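Local coordinates for thioesterase superfamily (Jannaschia sp., PDB 2OAF), which probably hydrolyses acyl-CoA or related thioesters, as other hot-dog-fold members of the thioesterase superfamily do, at residues 8-13 and 93-98; 66-71 and 126-131; 103-108 and 119-124. All blocks are in the same frame, centred on the assembly; numbering follows the deposited sequence. Where two conformers were deposited one is given.

Contact 1 (8-13 and 93-98). With PO4 (phosphate ion), chain H.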
ATOM      1  N   LEU B   8       9.056  16.951  23.839  1.00 67.29           N
ATOM      2  CA  LEU B   8       8.045  17.254  22.772  1.00 68.14           C
ATOM      3  C   LEU B   8       6.802  16.346  22.872  1.00 67.00           C
ATOM      4  O   LEU B   8       5.682  16.855  23.023  1.00 66.48           O
ATOM      5  CB  LEU B   8       8.668  17.134  21.369  1.00 68.36           C
HETATM    6  N   MSE B   9       7.012  15.018  22.787  1.00 64.31           N
HETATM    7  CA  MSE B   9       5.918  14.026  22.801  1.00 58.52           C
HETATM    8  C   MSE B   9       5.548  13.570  24.206  1.00 57.29           C
HETATM    9  O   MSE B   9       6.374  13.043  24.938  1.00 59.55           O
HETATM   10  CB  MSE B   9       6.268  12.806  21.933  1.00 58.98           C
HETATM   11  CG  MSE B   9       6.627  13.206  20.508  1.00 55.91           C
HETATM   12 SE   MSE B   9       5.844  12.183  19.036  0.75 49.24          SE
HETATM   13  CE  MSE B   9       7.557  12.192  17.927  1.00 48.19           C
ATOM     14  N   GLN B  10       4.277  13.766  24.548  1.00 54.87           N
ATOM     15  CA  GLN B  10       3.730  13.488  25.883  1.00 51.51           C
ATOM     16  C   GLN B  10       3.514  11.974  26.132  1.00 50.55           C
ATOM     17  O   GLN B  10       3.120  11.247  25.216  1.00 49.55           O
ATOM     18  CB  GLN B  10       2.431  14.309  26.044  1.00 50.57           C
ATOM     19  CG  GLN B  10       1.230  13.605  26.706  1.00 55.72           C
ATOM     20  CD  GLN B  10      -0.085  14.383  26.576  1.00 52.69           C
ATOM     21  OE1 GLN B  10      -0.936  14.017  25.784  1.00 42.88           O
ATOM     22  NE2 GLN B  10      -0.234  15.473  27.338  1.00 53.05           N
ATOM     23  N   PRO B  11       3.765  11.493  27.367  1.00 51.66           N
ATOM     24  CA  PRO B  11       3.575  10.074  27.723  1.00 49.87           C
ATOM     25  C   PRO B  11       2.111   9.692  27.616  1.00 46.22           C
ATOM     26  O   PRO B  11       1.249  10.540  27.801  1.00 41.45           O
ATOM     27  CB  PRO B  11       4.063  10.000  29.167  1.00 50.74           C
ATOM     28  CG  PRO B  11       3.968  11.408  29.678  1.00 51.43           C
ATOM     29  CD  PRO B  11       4.222  12.297  28.517  1.00 50.75           C
ATOM     30  N   ARG B  12       1.828   8.427  27.319  1.00 44.36           N
ATOM     31  CA  ARG B  12       0.457   8.026  27.060  1.00 41.45           C
ATOM     32  C   ARG B  12      -0.302   7.899  28.354  1.00 42.52           C
ATOM     33  O   ARG B  12       0.224   7.379  29.319  1.00 42.26           O
ATOM     34  CB  ARG B  12       0.381   6.719  26.270  1.00 40.96           C
ATOM     35  CG  ARG B  12       1.090   5.537  26.849  1.00 38.15           C
ATOM     36  CD  ARG B  12       0.985   4.386  25.865  1.00 35.20           C
ATOM     37  NE  ARG B  12       1.676   3.211  26.358  1.00 31.25           N
ATOM     38  CZ  ARG B  12       2.916   2.830  26.028  1.00 34.79           C
ATOM     39  NH1 ARG B  12       3.636   3.494  25.135  1.00 32.06           N
ATOM     40  NH2 ARG B  12       3.422   1.717  26.570  1.00 33.91           N
ATOM     41  N   PRO B  13      -1.537   8.411  28.378  1.00 42.38           N
ATOM     42  CA  PRO B  13      -2.384   8.311  29.560  1.00 43.47           C
ATOM     43  C   PRO B  13      -2.989   6.921  29.692  1.00 45.19           C
ATOM     44  O   PRO B  13      -3.100   6.204  28.684  1.00 43.20           O
ATOM     45  CB  PRO B  13      -3.482   9.342  29.272  1.00 40.21           C
ATOM     46  CG  PRO B  13      -3.624   9.307  27.807  1.00 40.06           C
ATOM     47  CD  PRO B  13      -2.227   9.121  27.282  1.00 40.08           C
ATOM     48  N   HIS B  93      -2.026   2.776  21.021  1.00 30.78           N
ATOM     49  CA  HIS B  93      -2.610   3.612  22.078  1.00 29.00           C
ATOM     50  C   HIS B  93      -2.758   5.017  21.507  1.00 30.25           C
ATOM     51  O   HIS B  93      -1.762   5.654  21.133  1.00 29.30           O
ATOM     52  CB  HIS B  93      -1.704   3.668  23.316  1.00 29.10           C
ATOM     53  CG  HIS B  93      -1.453   2.341  23.958  1.00 30.82           C
ATOM     54  ND1 HIS B  93      -1.882   2.042  25.236  1.00 32.20           N
ATOM     55  CD2 HIS B  93      -0.819   1.233  23.503  1.00 32.77           C
ATOM     56  CE1 HIS B  93      -1.507   0.813  25.543  1.00 34.62           C
ATOM     57  NE2 HIS B  93      -0.869   0.295  24.507  1.00 31.24           N
ATOM     58  N   THR B  94      -3.988   5.512  21.451  1.00 29.12           N
ATOM     59  CA  THR B  94      -4.312   6.670  20.625  1.00 30.19           C
ATOM     60  C   THR B  94      -5.115   7.674  21.425  1.00 30.61           C
ATOM     61  O   THR B  94      -6.100   7.316  22.093  1.00 28.00           O
ATOM     62  CB  THR B  94      -5.140   6.218  19.405  1.00 28.76           C
ATOM     63  OG1 THR B  94      -4.420   5.177  18.759  1.00 35.72           O
ATOM     64  CG2 THR B  94      -5.379   7.366  18.411  1.00 31.67           C
ATOM     65  N   TRP B  95      -4.716   8.935  21.358  1.00 28.58           N
ATOM     66  CA  TRP B  95      -5.473   9.968  22.043  1.00 29.03           C
ATOM     67  C   TRP B  95      -5.177  11.348  21.482  1.00 28.51           C
ATOM     68  O   TRP B  95      -4.113  11.561  20.923  1.00 29.59           O
ATOM     69  CB  TRP B  95      -5.156   9.949  23.552  1.00 28.73           C
ATOM     70  CG  TRP B  95      -3.791  10.427  23.896  1.00 27.81           C
ATOM     71  CD1 TRP B  95      -3.466  11.651  24.373  1.00 30.26           C
ATOM     72  CD2 TRP B  95      -2.551   9.697  23.776  1.00 27.43           C
ATOM     73  NE1 TRP B  95      -2.109  11.732  24.578  1.00 29.64           N
ATOM     74  CE2 TRP B  95      -1.520  10.556  24.212  1.00 31.96           C
ATOM     75  CE3 TRP B  95      -2.214   8.417  23.323  1.00 29.87           C
ATOM     76  CZ2 TRP B  95      -0.175  10.177  24.234  1.00 28.70           C
ATOM     77  CZ3 TRP B  95      -0.868   8.028  23.357  1.00 30.78           C
ATOM     78  CH2 TRP B  95       0.133   8.920  23.797  1.00 34.30           C
ATOM     79  N   PRO B  96      -6.116  12.293  21.673  1.00 28.93           N
ATOM     80  CA  PRO B  96      -5.868  13.679  21.305  1.00 28.47           C
ATOM     81  C   PRO B  96      -5.061  14.366  22.382  1.00 30.07           C
ATOM     82  O   PRO B  96      -5.457  14.373  23.551  1.00 30.44           O
ATOM     83  CB  PRO B  96      -7.259  14.285  21.252  1.00 28.87           C
ATOM     84  CG  PRO B  96      -8.056  13.460  22.223  1.00 27.24           C
ATOM     85  CD  PRO B  96      -7.479  12.097  22.208  1.00 28.44           C
ATOM     86  N   THR B  97      -3.948  14.955  21.978  1.00 27.37           N
ATOM     87  CA  THR B  97      -3.058  15.624  22.888  1.00 28.92           C
ATOM     88  C   THR B  97      -3.374  17.123  22.966  1.00 30.69           C
ATOM     89  O   THR B  97      -3.058  17.784  23.957  1.00 29.51           O
ATOM     90  CB  THR B  97      -1.566  15.321  22.525  1.00 29.00           C
ATOM     91  OG1 THR B  97      -0.719  15.670  23.627  1.00 35.95           O
ATOM     92  CG2 THR B  97      -1.099  16.029  21.236  1.00 29.78           C
ATOM     93  N   ARG B  98      -4.047  17.640  21.939  1.00 30.43           N
ATOM     94  CA  ARG B  98      -4.289  19.049  21.819  1.00 30.62           C
ATOM     95  C   ARG B  98      -5.394  19.351  20.813  1.00 29.35           C
ATOM     96  O   ARG B  98      -5.469  18.708  19.778  1.00 27.46           O
ATOM     97  CB  ARG B  98      -2.966  19.676  21.359  1.00 34.65           C
ATOM     98  CG  ARG B  98      -3.121  21.003  20.721  1.00 42.08           C
ATOM     99  CD  ARG B  98      -1.803  21.699  20.447  1.00 41.38           C
ATOM    100  NE  ARG B  98      -2.054  23.131  20.559  1.00 44.53           N
ATOM    101  CZ  ARG B  98      -2.779  23.832  19.682  1.00 47.02           C
ATOM    102  NH1 ARG B  98      -3.290  23.250  18.582  1.00 44.11           N
ATOM    103  NH2 ARG B  98      -2.969  25.122  19.892  1.00 38.14           N
TER
HETATM  104  P   PO4 H 144      -4.477  26.168  16.134  1.00 68.00           P
HETATM  105  O1  PO4 H 144      -3.815  26.674  17.408  1.00 63.52           O
HETATM  106  O2  PO4 H 144      -5.179  24.868  16.432  1.00 48.43           O
HETATM  107  O3  PO4 H 144      -5.466  27.237  15.689  1.00 65.10           O
HETATM  108  O4  PO4 H 144      -3.435  25.888  15.064  1.00 56.69           O
HETATM  109  O   HOH W   1      -2.507  16.994  26.517  1.00 47.08           O
HETATM  110  O   HOH W   2      -2.536   3.789  27.298  1.00 42.29           O
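Gln10 lies against Trp95 and Thr97, and its side chain carries the polar half of this contact. CB and CG only skirt the Thr97 hydroxyl; beyond CG the chain runs extended (chi2 -169°), which carries the amide out to the indole edge. There OE1 takes two bonds. Trp95 NE1 reaches Gln10 OE1 at 2.8 Å, almost straight at 172° and in the plane of the indole, while Thr97 OG1 donates to the same OE1 at 2.7 Å from above the amide plane. NE2, at the other end of the amide, donates a hydrogen bond to a water that in turn donates to Thr97 O, so both ends of the amide are tied to the strand.

The rest is mostly packing on the two rings. Pro13 CD sits over a face of Trp95, 3.6 Å from the centroid of the five-membered ring, a CH-pi contact, and Arg12 CB meets the far end of the indole at CH2 (3.3 Å). Farther out, Arg12 CD lies over the face of the His93 ring, 4.0 Å from its centroid. To this the guanidinium adds a salt bridge with Asp109, and a second water joins Pro13 O to His93 ND1.

The irregular N-terminal segment is thus clamped onto strand 90-99 of the hot-dog sheet, beside the classic beta bulge that Thr97 and Arg98 form opposite Thr105.

Contact 2 (66-71 and 126-131)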
ATOM      1  N   ASP B  66     -20.866  11.762   5.715  1.00 31.75           N
ATOM      2  CA  ASP B  66     -22.166  11.925   6.362  1.00 33.47           C
ATOM      3  C   ASP B  66     -22.276  13.240   7.134  1.00 33.80           C
ATOM      4  O   ASP B  66     -23.317  13.860   7.113  1.00 35.97           O
ATOM      5  CB  ASP B  66     -22.444  10.750   7.310  1.00 33.18           C
ATOM      6  CG  ASP B  66     -22.388   9.415   6.605  1.00 37.62           C
ATOM      7  OD1 ASP B  66     -22.721   9.388   5.404  1.00 37.03           O
ATOM      8  OD2 ASP B  66     -22.005   8.405   7.238  1.00 32.77           O
ATOM      9  N   THR B  67     -21.215  13.623   7.838  1.00 34.67           N
ATOM     10  CA  THR B  67     -21.189  14.777   8.754  1.00 35.73           C
ATOM     11  C   THR B  67     -20.634  16.018   8.032  1.00 34.22           C
ATOM     12  O   THR B  67     -20.714  17.123   8.539  1.00 32.73           O
ATOM     13  CB  THR B  67     -20.327  14.385  10.003  1.00 37.03           C
ATOM     14  OG1 THR B  67     -20.959  13.267  10.645  1.00 43.58           O
ATOM     15  CG2 THR B  67     -20.150  15.519  10.999  1.00 46.95           C
ATOM     16  N   ASN B  68     -20.071  15.818   6.842  1.00 31.52           N
ATOM     17  CA  ASN B  68     -19.483  16.888   6.045  1.00 31.89           C
ATOM     18  C   ASN B  68     -18.300  17.595   6.698  1.00 33.47           C
ATOM     19  O   ASN B  68     -18.056  18.779   6.448  1.00 32.08           O
ATOM     20  CB  ASN B  68     -20.537  17.928   5.668  1.00 31.05           C
ATOM     21  CG  ASN B  68     -20.136  18.732   4.457  1.00 31.06           C
ATOM     22  OD1 ASN B  68     -19.443  18.236   3.561  1.00 33.92           O
ATOM     23  ND2 ASN B  68     -20.553  19.967   4.423  1.00 32.27           N
ATOM     24  N   VAL B  69     -17.551  16.857   7.514  1.00 33.38           N
ATOM     25  CA  VAL B  69     -16.375  17.394   8.168  1.00 31.39           C
ATOM     26  C   VAL B  69     -15.167  16.587   7.721  1.00 32.61           C
ATOM     27  O   VAL B  69     -15.129  15.371   7.898  1.00 31.78           O
ATOM     28  CB  VAL B  69     -16.512  17.354   9.710  1.00 31.78           C
ATOM     29  CG1 VAL B  69     -15.183  17.758  10.372  1.00 33.90           C
ATOM     30  CG2 VAL B  69     -17.637  18.293  10.183  1.00 28.12           C
ATOM     31  N   GLY B  70     -14.203  17.263   7.102  1.00 31.29           N
ATOM     32  CA  GLY B  70     -12.949  16.639   6.752  1.00 30.18           C
ATOM     33  C   GLY B  70     -11.899  17.013   7.764  1.00 30.71           C
ATOM     34  O   GLY B  70     -12.009  18.047   8.436  1.00 29.94           O
ATOM     35  N   THR B  71     -10.893  16.161   7.911  1.00 32.31           N
ATOM     36  CA  THR B  71      -9.785  16.442   8.827  1.00 33.03           C
ATOM     37  C   THR B  71      -8.471  16.115   8.115  1.00 34.45           C
ATOM     38  O   THR B  71      -7.749  15.237   8.518  1.00 34.03           O
ATOM     39  CB  THR B  71      -9.904  15.722  10.202  1.00 34.51           C
ATOM     40  OG1 THR B  71      -9.693  14.310  10.072  1.00 36.53           O
ATOM     41  CG2 THR B  71     -11.234  15.976  10.852  1.00 33.69           C
ATOM     42  N   PHE B 126      -9.481  21.201  10.024  1.00 31.37           N
ATOM     43  CA  PHE B 126     -10.878  20.833   9.773  1.00 31.67           C
ATOM     44  C   PHE B 126     -11.344  21.529   8.521  1.00 32.53           C
ATOM     45  O   PHE B 126     -10.991  22.697   8.293  1.00 31.30           O
ATOM     46  CB  PHE B 126     -11.773  21.246  10.946  1.00 31.71           C
ATOM     47  CG  PHE B 126     -11.548  20.442  12.189  1.00 30.58           C
ATOM     48  CD1 PHE B 126     -10.564  20.802  13.099  1.00 34.53           C
ATOM     49  CD2 PHE B 126     -12.314  19.294  12.455  1.00 32.81           C
ATOM     50  CE1 PHE B 126     -10.346  20.041  14.267  1.00 34.95           C
ATOM     51  CE2 PHE B 126     -12.091  18.536  13.621  1.00 35.74           C
ATOM     52  CZ  PHE B 126     -11.103  18.912  14.518  1.00 35.41           C
ATOM     53  N   THR B 127     -12.116  20.811   7.708  1.00 32.27           N
ATOM     54  CA  THR B 127     -12.754  21.396   6.536  1.00 34.20           C
ATOM     55  C   THR B 127     -14.269  21.161   6.555  1.00 33.92           C
ATOM     56  O   THR B 127     -14.781  20.283   7.278  1.00 31.95           O
ATOM     57  CB  THR B 127     -12.201  20.794   5.225  1.00 35.04           C
ATOM     58  OG1 THR B 127     -12.415  19.385   5.242  1.00 30.82           O
ATOM     59  CG2 THR B 127     -10.694  21.084   5.036  1.00 34.06           C
ATOM     60  N   ILE B 128     -14.958  21.996   5.779  1.00 35.04           N
ATOM     61  CA  ILE B 128     -16.294  21.724   5.270  1.00 35.85           C
ATOM     62  C   ILE B 128     -16.055  20.795   4.095  1.00 36.78           C
ATOM     63  O   ILE B 128     -15.599  21.230   3.049  1.00 36.80           O
ATOM     64  CB  ILE B 128     -16.983  23.007   4.788  1.00 34.76           C
ATOM     65  CG1 ILE B 128     -17.124  24.003   5.955  1.00 36.67           C
ATOM     66  CG2 ILE B 128     -18.353  22.678   4.224  1.00 37.01           C
ATOM     67  CD1 ILE B 128     -17.200  25.453   5.546  1.00 35.01           C
ATOM     68  N   ALA B 129     -16.335  19.514   4.279  1.00 38.54           N
ATOM     69  CA  ALA B 129     -15.814  18.495   3.378  1.00 40.88           C
ATOM     70  C   ALA B 129     -16.199  18.755   1.934  1.00 46.52           C
ATOM     71  O   ALA B 129     -15.334  18.748   1.057  1.00 47.11           O
ATOM     72  CB  ALA B 129     -16.263  17.110   3.800  1.00 39.88           C
ATOM     73  N   ASP B 130     -17.485  18.996   1.687  1.00 50.26           N
ATOM     74  CA  ASP B 130     -17.980  19.105   0.305  1.00 53.94           C
ATOM     75  C   ASP B 130     -17.477  20.349  -0.438  1.00 55.82           C
ATOM     76  O   ASP B 130     -17.543  20.401  -1.663  1.00 58.14           O
ATOM     77  CB  ASP B 130     -19.521  18.986   0.229  1.00 53.77           C
ATOM     78  CG  ASP B 130     -20.266  20.102   0.971  1.00 57.83           C
ATOM     79  OD1 ASP B 130     -19.653  21.080   1.462  1.00 52.59           O
ATOM     80  OD2 ASP B 130     -21.510  19.983   1.055  1.00 61.73           O
ATOM     81  N   GLN B 131     -16.965  21.331   0.300  1.00 56.29           N
ATOM     82  CA  GLN B 131     -16.377  22.533  -0.297  1.00 56.73           C
ATOM     83  C   GLN B 131     -14.846  22.531  -0.333  1.00 56.21           C
ATOM     84  O   GLN B 131     -14.261  23.415  -0.921  1.00 54.61           O
ATOM     85  CB  GLN B 131     -16.845  23.768   0.466  1.00 56.57           C
ATOM     86  CG  GLN B 131     -18.336  23.756   0.761  1.00 62.58           C
ATOM     87  CD  GLN B 131     -18.951  25.132   0.685  1.00 65.93           C
ATOM     88  OE1 GLN B 131     -19.192  25.647  -0.418  1.00 66.10           O
ATOM     89  NE2 GLN B 131     -19.207  25.745   1.854  1.00 59.20           N
TER
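Asn68 and Asp130 cross at about a right angle, their amide and carboxylate planes turned 70° apart, and between them they close the end of this strand pairing. Asn68 has positive phi, the first residue past helix 59-65 to leave helical geometry. With CG anti to the backbone N (chi1 -158°), its amide swings across to the start of the 3-10 turn 129-131. Asn68 OD1 accepts from Asp130 N at 2.8 Å, the donor tilted 20° from the amide plane, and Asn68 ND2 returns a weak bond to Asp130 OD1. The main chain of Asn68 joins in: its O takes Ala129 N at 2.9 Å in a nearly straight bond, the donor standing well above the carbonyl plane. Ala129 CB packs against Asn68 OD1, and Ile128 CG2 lies against ND2.

Farther along, Val69 and Phe126 meet obliquely. Val69 CG1 touches the ring edge at CD2 (3.9 Å), close to the ring plane. Thr71 runs alongside Phe126 and points the same way, with its CG2 on the same CD2 at 3.8 Å. Leu141 of helix 139-145 packs on both Val69 and Phe126.

Between these two groups the backbones pair. Gly70 and Thr127 form an antiparallel hydrogen-bonded pair, with Gly70 N to Thr127 O at 3.1 Å and Thr127 N to Gly70 O at 2.9 Å. The absence of a side chain on Gly70 matters, since a CB there would run into Thr127 OG1.

This is an antiparallel strand end in the hot-dog sheet, where the chain coming out of helix 59-65 enters strand 69-80 and strand 115-128 finishes in a 3-10 turn.

Contact 3 (103-108 and 119-124). With PO4 (phosphate ion), chain H.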
ATOM      1  N   SER B 103      -6.815  23.344  14.631  1.00 33.31           N
ATOM      2  CA  SER B 103      -6.219  22.028  14.432  1.00 33.57           C
ATOM      3  C   SER B 103      -6.346  21.133  15.653  1.00 32.52           C
ATOM      4  O   SER B 103      -6.508  21.615  16.750  1.00 29.25           O
ATOM      5  CB  SER B 103      -4.727  22.172  14.117  1.00 34.11           C
ATOM      6  OG  SER B 103      -4.053  22.621  15.283  1.00 36.85           O
ATOM      7  N   ILE B 104      -6.216  19.820  15.408  1.00 28.30           N
ATOM      8  CA  ILE B 104      -6.174  18.805  16.446  1.00 28.36           C
ATOM      9  C   ILE B 104      -4.898  17.990  16.270  1.00 28.17           C
ATOM     10  O   ILE B 104      -4.484  17.753  15.148  1.00 29.01           O
ATOM     11  CB  ILE B 104      -7.420  17.894  16.347  1.00 27.31           C
ATOM     12  CG1 ILE B 104      -7.505  16.939  17.559  1.00 30.41           C
ATOM     13  CG2 ILE B 104      -7.447  17.108  14.987  1.00 29.87           C
ATOM     14  CD1 ILE B 104      -8.764  16.105  17.566  1.00 25.79           C
ATOM     15  N   THR B 105      -4.264  17.582  17.363  1.00 29.95           N
ATOM     16  CA  THR B 105      -3.113  16.696  17.282  1.00 28.52           C
ATOM     17  C   THR B 105      -3.412  15.439  18.061  1.00 29.14           C
ATOM     18  O   THR B 105      -3.797  15.486  19.240  1.00 28.91           O
ATOM     19  CB  THR B 105      -1.841  17.334  17.817  1.00 28.10           C
ATOM     20  OG1 THR B 105      -1.565  18.530  17.084  1.00 31.15           O
ATOM     21  CG2 THR B 105      -0.645  16.362  17.734  1.00 27.01           C
ATOM     22  N   PHE B 106      -3.235  14.317  17.368  1.00 27.38           N
ATOM     23  CA  PHE B 106      -3.359  12.993  17.935  1.00 29.26           C
ATOM     24  C   PHE B 106      -1.983  12.437  18.154  1.00 29.39           C
ATOM     25  O   PHE B 106      -1.125  12.542  17.262  1.00 29.33           O
ATOM     26  CB  PHE B 106      -4.094  12.060  16.971  1.00 27.66           C
ATOM     27  CG  PHE B 106      -5.575  12.310  16.903  1.00 27.44           C
ATOM     28  CD1 PHE B 106      -6.431  11.709  17.795  1.00 26.50           C
ATOM     29  CD2 PHE B 106      -6.107  13.143  15.946  1.00 29.12           C
ATOM     30  CE1 PHE B 106      -7.798  11.930  17.731  1.00 31.55           C
ATOM     31  CE2 PHE B 106      -7.472  13.350  15.876  1.00 34.72           C
ATOM     32  CZ  PHE B 106      -8.311  12.734  16.777  1.00 29.87           C
ATOM     33  N   ARG B 107      -1.814  11.801  19.314  1.00 28.28           N
ATOM     34  CA  ARG B 107      -0.697  10.925  19.596  1.00 28.16           C
ATOM     35  C   ARG B 107      -1.100   9.481  19.362  1.00 28.75           C
ATOM     36  O   ARG B 107      -2.236   9.092  19.660  1.00 25.90           O
ATOM     37  CB  ARG B 107      -0.287  11.087  21.049  1.00 29.01           C
ATOM     38  CG  ARG B 107       0.483  12.327  21.327  1.00 27.72           C
ATOM     39  CD  ARG B 107       1.976  12.214  20.949  1.00 28.98           C
ATOM     40  NE  ARG B 107       2.698  11.451  21.952  1.00 29.41           N
ATOM     41  CZ  ARG B 107       2.981  10.152  21.881  1.00 26.30           C
ATOM     42  NH1 ARG B 107       2.663   9.449  20.813  1.00 33.51           N
ATOM     43  NH2 ARG B 107       3.599   9.565  22.893  1.00 30.64           N
ATOM     44  N   VAL B 108      -0.174   8.701  18.816  1.00 27.75           N
ATOM     45  CA  VAL B 108      -0.312   7.254  18.728  1.00 28.62           C
ATOM     46  C   VAL B 108       1.019   6.619  19.151  1.00 29.46           C
ATOM     47  O   VAL B 108       2.073   6.982  18.607  1.00 30.34           O
ATOM     48  CB  VAL B 108      -0.644   6.768  17.305  1.00 27.54           C
ATOM     49  CG1 VAL B 108      -0.714   5.232  17.269  1.00 26.55           C
ATOM     50  CG2 VAL B 108      -1.942   7.413  16.772  1.00 27.07           C
ATOM     51  N   VAL B 119       6.447   6.055  18.388  1.00 28.88           N
ATOM     52  CA  VAL B 119       5.690   7.114  19.025  0.50 28.38           C
ATOM     53  C   VAL B 119       5.460   8.144  17.924  1.00 29.92           C
ATOM     54  O   VAL B 119       6.396   8.538  17.236  1.00 30.19           O
ATOM     55  CB  VAL B 119       6.434   7.675  20.269  0.50 30.19           C
ATOM     56  CG1 VAL B 119       7.081   6.516  21.103  0.50 24.37           C
ATOM     57  CG2 VAL B 119       7.480   8.674  19.879  0.50 32.52           C
ATOM     58  N   GLY B 120       4.213   8.517  17.715  1.00 28.70           N
ATOM     59  CA  GLY B 120       3.887   9.497  16.686  1.00 30.80           C
ATOM     60  C   GLY B 120       2.949  10.610  17.149  1.00 30.07           C
ATOM     61  O   GLY B 120       2.147  10.424  18.066  1.00 28.21           O
ATOM     62  N   ALA B 121       3.030  11.758  16.469  1.00 29.03           N
ATOM     63  CA  ALA B 121       2.100  12.866  16.655  1.00 28.49           C
ATOM     64  C   ALA B 121       1.626  13.333  15.267  1.00 29.49           C
ATOM     65  O   ALA B 121       2.421  13.499  14.347  1.00 28.15           O
ATOM     66  CB  ALA B 121       2.780  14.014  17.414  1.00 28.92           C
ATOM     67  N   PHE B 122       0.320  13.509  15.135  1.00 30.58           N
ATOM     68  CA  PHE B 122      -0.336  13.696  13.844  1.00 30.06           C
ATOM     69  C   PHE B 122      -1.340  14.827  13.952  1.00 29.49           C
ATOM     70  O   PHE B 122      -2.250  14.761  14.767  1.00 29.74           O
ATOM     71  CB  PHE B 122      -1.077  12.407  13.488  1.00 29.44           C
ATOM     72  CG  PHE B 122      -0.190  11.185  13.484  1.00 29.94           C
ATOM     73  CD1 PHE B 122       0.052  10.472  14.656  1.00 30.59           C
ATOM     74  CD2 PHE B 122       0.387  10.747  12.313  1.00 32.58           C
ATOM     75  CE1 PHE B 122       0.859   9.340  14.644  1.00 31.29           C
ATOM     76  CE2 PHE B 122       1.196   9.624  12.294  1.00 31.61           C
ATOM     77  CZ  PHE B 122       1.440   8.928  13.480  1.00 34.02           C
ATOM     78  N   THR B 123      -1.163  15.861  13.140  1.00 28.53           N
ATOM     79  CA  THR B 123      -1.927  17.091  13.251  1.00 26.12           C
ATOM     80  C   THR B 123      -2.779  17.277  12.002  1.00 27.86           C
ATOM     81  O   THR B 123      -2.285  17.158  10.868  1.00 26.70           O
ATOM     82  CB  THR B 123      -0.990  18.298  13.398  1.00 28.17           C
ATOM     83  OG1 THR B 123      -0.112  18.067  14.505  1.00 29.18           O
ATOM     84  CG2 THR B 123      -1.801  19.585  13.649  1.00 25.13           C
ATOM     85  N   CYS B 124      -4.065  17.510  12.234  1.00 27.52           N
ATOM     86  CA  CYS B 124      -5.090  17.707  11.217  1.00 30.61           C
ATOM     87  C   CYS B 124      -5.731  19.082  11.386  1.00 29.51           C
ATOM     88  O   CYS B 124      -5.823  19.570  12.494  1.00 29.35           O
ATOM     89  CB  CYS B 124      -6.187  16.679  11.442  1.00 33.02           C
ATOM     90  SG  CYS B 124      -5.576  14.986  11.271  1.00 40.42           S
TER
HETATM   91  P   PO4 H 144      -4.477  26.168  16.134  1.00 68.00           P
HETATM   92  O1  PO4 H 144      -3.815  26.674  17.408  1.00 63.52           O
HETATM   93  O2  PO4 H 144      -5.179  24.868  16.432  1.00 48.43           O
HETATM   94  O3  PO4 H 144      -5.466  27.237  15.689  1.00 65.10           O
HETATM   95  O4  PO4 H 144      -3.435  25.888  15.064  1.00 56.69           O
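Strands 103-112 and 115-128 form a beta hairpin of the hot-dog sheet, and residues 103-108 and 119-124 are its antiparallel body. Backbone bonds pair Ile104 with Cys124, Phe106 with Phe122 and Val108 with Gly120. On this face Phe106 and Phe122 pack on helix 39-54, and Cys124 on Phe73; Val108 CB lies 4.0 Å from Phe122 CE1, Ile104 CG2 rests on Cys124 CB, and the Phe106 ring meets Trp50 edge-to-face.

On the other face, Thr105 OG1 and Thr123 OG1 share a hydrogen bond of 3.0 Å. Next along, Arg107 folds back on itself (chi2 -80°, chi3 -77°), which brings NH1 down to Gly120 O at 3.0 Å. Val108 N reaches that same oxygen from the opposite face of its carbonyl plane, so two donors grip it. NH1 also forms a salt bridge with Asp109, and NH2 bonds to Gln10 O. With a leucine at Arg107, Gly120 O would probably keep just the Val108 bond of these two, and Asp109 would lose a charged mate.

Ser103 N and OG both donate to phosphate O2, OG at 2.8 Å. One face is thus apolar; the other is largely polar, where Arg107 ties strand 115-128 to the N-terminal segment.

How the contacts relate
All three contacts reach one antiparallel sheet; residues 8-13 only lie against it. Contacts 1 and 3 are close, centres 8 Å apart, because strands 90-99 and 103-112 are neighbours: Thr97 N probably bonds to Thr105 O, and Trp95 O to Arg107 N. Arg98 and Ser103 reach the same phosphate. Contact 2 lies toward the far end, its centre about 25 Å from that of contact 1 and 19 Å from that of contact 3, yet shares strand 115-128 with contact 3. Along the chain, contact 1 closes before contact 3 opens, contact 3 nests within contact 2, and contacts 1 and 2 interleave. Consecutive strands build the middle; contacts 1 and 2 join segments 80 and 55 residues apart.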